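Local coordinates for surface glycan binding protein B (Bacteroides ovatus, PDB 6E57) that binds mixed-linkage beta-glucan and probably helps this gut bacterium capture cereal glucans at its cell surface, at residues Tyr279-Lys284 with Thr301-Thr306. Residues are numbered along the deposited sequence; the frame is centred on the assembly and turned at random.
Sequences YTMTGK and TEQTVT
Met281 and Gln303 face each other as a hydrogen-bonded antiparallel pair, and their meeting illustrates how two beta strands can have one buried and one exposed face. Here strand 277-285 pairs with the start of the long strand 299-315, in the beta-rich part of the chain that precedes the glycan pocket. Met281 N donates to Gln303 O at 2.7 Å, and Gln303 N returns a bond to Met281 O at 2.9 Å. Two residues along, Tyr279 and Val305 form a second reciprocal pair; the bond from Val305 N to Tyr279 O is the straighter, at 171°.

The tightly packed side carries Met281, Gln303 and Val305. With CG anti to the backbone N (chi1 168°) and a bend at chi3, the Met281 chain runs alongside that of Gln303 and sets its CE methyl 3.7 Å from Gln303 CG. The same methyl also lies 3.7 Å from Val305 CG2, which packs against Met281 CB as well. Trp236 of strand 235-240 touches both Met281 and Val305, while Phe293 lies against Met281 and Gln303. The amide of the buried residue Gln303 turns away from strand 277-285: OE1 accepts from Asn295 ND2, and NE2 makes a weak bond to Thr304 O.

The other face, with Thr280 and Thr304, is looser and exposed. Thr280 CG2 comes only within 4.1 Å of Glu302 CG; past the Met281-Gln303 pair, Thr282 CG2 meets that CG at 4.0 Å.

Four backbone bonds therefore set the register, while apolar contacts and a locally satisfied amide finish the inner face.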
loop_
_atom_site.group_PDB
_atom_site.type_symbol
_atom_site.label_atom_id
_atom_site.label_comp_id
_atom_site.label_asym_id
_atom_site.label_seq_id
_atom_site.Cartn_x
_atom_site.Cartn_y
_atom_site.Cartn_z
ATOM N N TYR A 279 -7.527 -3.231 -20.666
ATOM C CA TYR A 279 -7.541 -1.966 -21.390
ATOM C C TYR A 279 -6.525 -0.993 -20.787
ATOM O O TYR A 279 -6.214 -1.057 -19.599
ATOM C CB TYR A 279 -8.945 -1.359 -21.377
ATOM C CG TYR A 279 -9.970 -2.177 -22.114
ATOM C CD1 TYR A 279 -10.113 -2.071 -23.489
ATOM C CD2 TYR A 279 -10.780 -3.078 -21.443
ATOM C CE1 TYR A 279 -11.046 -2.828 -24.178
ATOM C CE2 TYR A 279 -11.719 -3.841 -22.116
ATOM C CZ TYR A 279 -11.853 -3.716 -23.489
ATOM O OH TYR A 279 -12.776 -4.462 -24.160
ATOM N N THR A 280 -6.035 -0.088 -21.638
ATOM C CA THR A 280 -5.172 1.006 -21.239
ATOM C C THR A 280 -6.036 2.197 -20.811
ATOM O O THR A 280 -6.980 2.557 -21.512
ATOM C CB THR A 280 -4.235 1.405 -22.385
ATOM O OG1 THR A 280 -3.450 0.266 -22.735
ATOM C CG2 THR A 280 -3.330 2.561 -22.027
ATOM N N MET A 281 -5.702 2.792 -19.659
ATOM C CA MET A 281 -6.297 4.047 -19.199
ATOM C C MET A 281 -5.202 5.120 -19.150
ATOM O O MET A 281 -4.109 4.871 -18.648
ATOM C CB MET A 281 -6.938 3.901 -17.812
ATOM C CG MET A 281 -7.311 5.234 -17.162
ATOM S SD MET A 281 -8.492 5.099 -15.778
ATOM C CE MET A 281 -7.611 3.990 -14.684
ATOM N N THR A 282 -5.516 6.298 -19.700
ATOM C CA THR A 282 -4.721 7.515 -19.544
ATOM C C THR A 282 -5.646 8.627 -19.041
ATOM O O THR A 282 -6.841 8.404 -18.868
ATOM C CB THR A 282 -4.038 7.912 -20.858
ATOM O OG1 THR A 282 -5.066 8.189 -21.809
ATOM C CG2 THR A 282 -3.110 6.844 -21.393
ATOM N N GLY A 283 -5.080 9.814 -18.807
ATOM C CA GLY A 283 -5.845 10.982 -18.396
ATOM C C GLY A 283 -5.116 12.268 -18.730
ATOM O O GLY A 283 -3.920 12.247 -19.005
ATOM N N LYS A 284 -5.854 13.383 -18.692
ATOM C CA LYS A 284 -5.327 14.725 -18.965
ATOM C C LYS A 284 -5.800 15.687 -17.867
ATOM O O LYS A 284 -6.961 15.650 -17.464
ATOM C CB LYS A 284 -5.791 15.214 -20.343
ATOM C CG LYS A 284 -5.148 14.516 -21.535
ATOM C CD LYS A 284 -3.735 14.987 -21.834
ATOM C CE LYS A 284 -2.999 14.111 -22.829
ATOM N NZ LYS A 284 -2.647 12.792 -22.250
ATOM N N THR A 301 2.224 6.827 -17.107
ATOM C CA THR A 301 1.131 7.642 -17.653
ATOM C C THR A 301 0.047 6.736 -18.254
ATOM O O THR A 301 -0.950 7.235 -18.772
ATOM C CB THR A 301 1.648 8.659 -18.677
ATOM O OG1 THR A 301 2.395 7.958 -19.670
ATOM C CG2 THR A 301 2.510 9.732 -18.049
ATOM N N GLU A 302 0.249 5.413 -18.154
ATOM C CA GLU A 302 -0.658 4.392 -18.661
ATOM C C GLU A 302 -0.974 3.404 -17.533
ATOM O O GLU A 302 -0.073 2.939 -16.856
ATOM C CB GLU A 302 -0.036 3.660 -19.853
ATOM C CG GLU A 302 0.129 4.536 -21.082
ATOM C CD GLU A 302 0.687 3.846 -22.317
ATOM O OE1 GLU A 302 0.759 2.599 -22.316
ATOM O OE2 GLU A 302 1.047 4.560 -23.281
ATOM N N GLN A 303 -2.266 3.099 -17.367
ATOM C CA GLN A 303 -2.786 2.180 -16.352
ATOM C C GLN A 303 -3.500 1.013 -17.050
ATOM O O GLN A 303 -4.295 1.227 -17.969
ATOM C CB GLN A 303 -3.754 2.930 -15.432
ATOM C CG GLN A 303 -4.505 2.043 -14.445
ATOM C CD GLN A 303 -3.646 1.609 -13.287
ATOM O OE1 GLN A 303 -2.779 2.345 -12.819
ATOM N NE2 GLN A 303 -3.892 0.402 -12.806
ATOM N N THR A 304 -3.217 -0.214 -16.599
ATOM C CA THR A 304 -3.897 -1.403 -17.093
ATOM C C THR A 304 -5.147 -1.634 -16.234
ATOM O O THR A 304 -5.048 -1.774 -15.010
ATOM C CB THR A 304 -2.952 -2.611 -17.124
ATOM O OG1 THR A 304 -1.931 -2.331 -18.082
ATOM C CG2 THR A 304 -3.643 -3.903 -17.497
ATOM N N VAL A 305 -6.312 -1.647 -16.896
ATOM C CA VAL A 305 -7.616 -1.816 -16.260
ATOM C C VAL A 305 -8.230 -3.118 -16.777
ATOM O O VAL A 305 -8.355 -3.298 -17.986
ATOM C CB VAL A 305 -8.553 -0.631 -16.565
ATOM C CG1 VAL A 305 -9.876 -0.752 -15.827
ATOM C CG2 VAL A 305 -7.896 0.705 -16.270
ATOM N N THR A 306 -8.609 -4.004 -15.851
ATOM C CA THR A 306 -9.411 -5.175 -16.170
ATOM C C THR A 306 -10.891 -4.806 -16.021
ATOM O O THR A 306 -11.327 -4.380 -14.951
ATOM C CB THR A 306 -9.020 -6.376 -15.301
ATOM O OG1 THR A 306 -7.672 -6.705 -15.629
ATOM C CG2 THR A 306 -9.901 -7.586 -15.524
#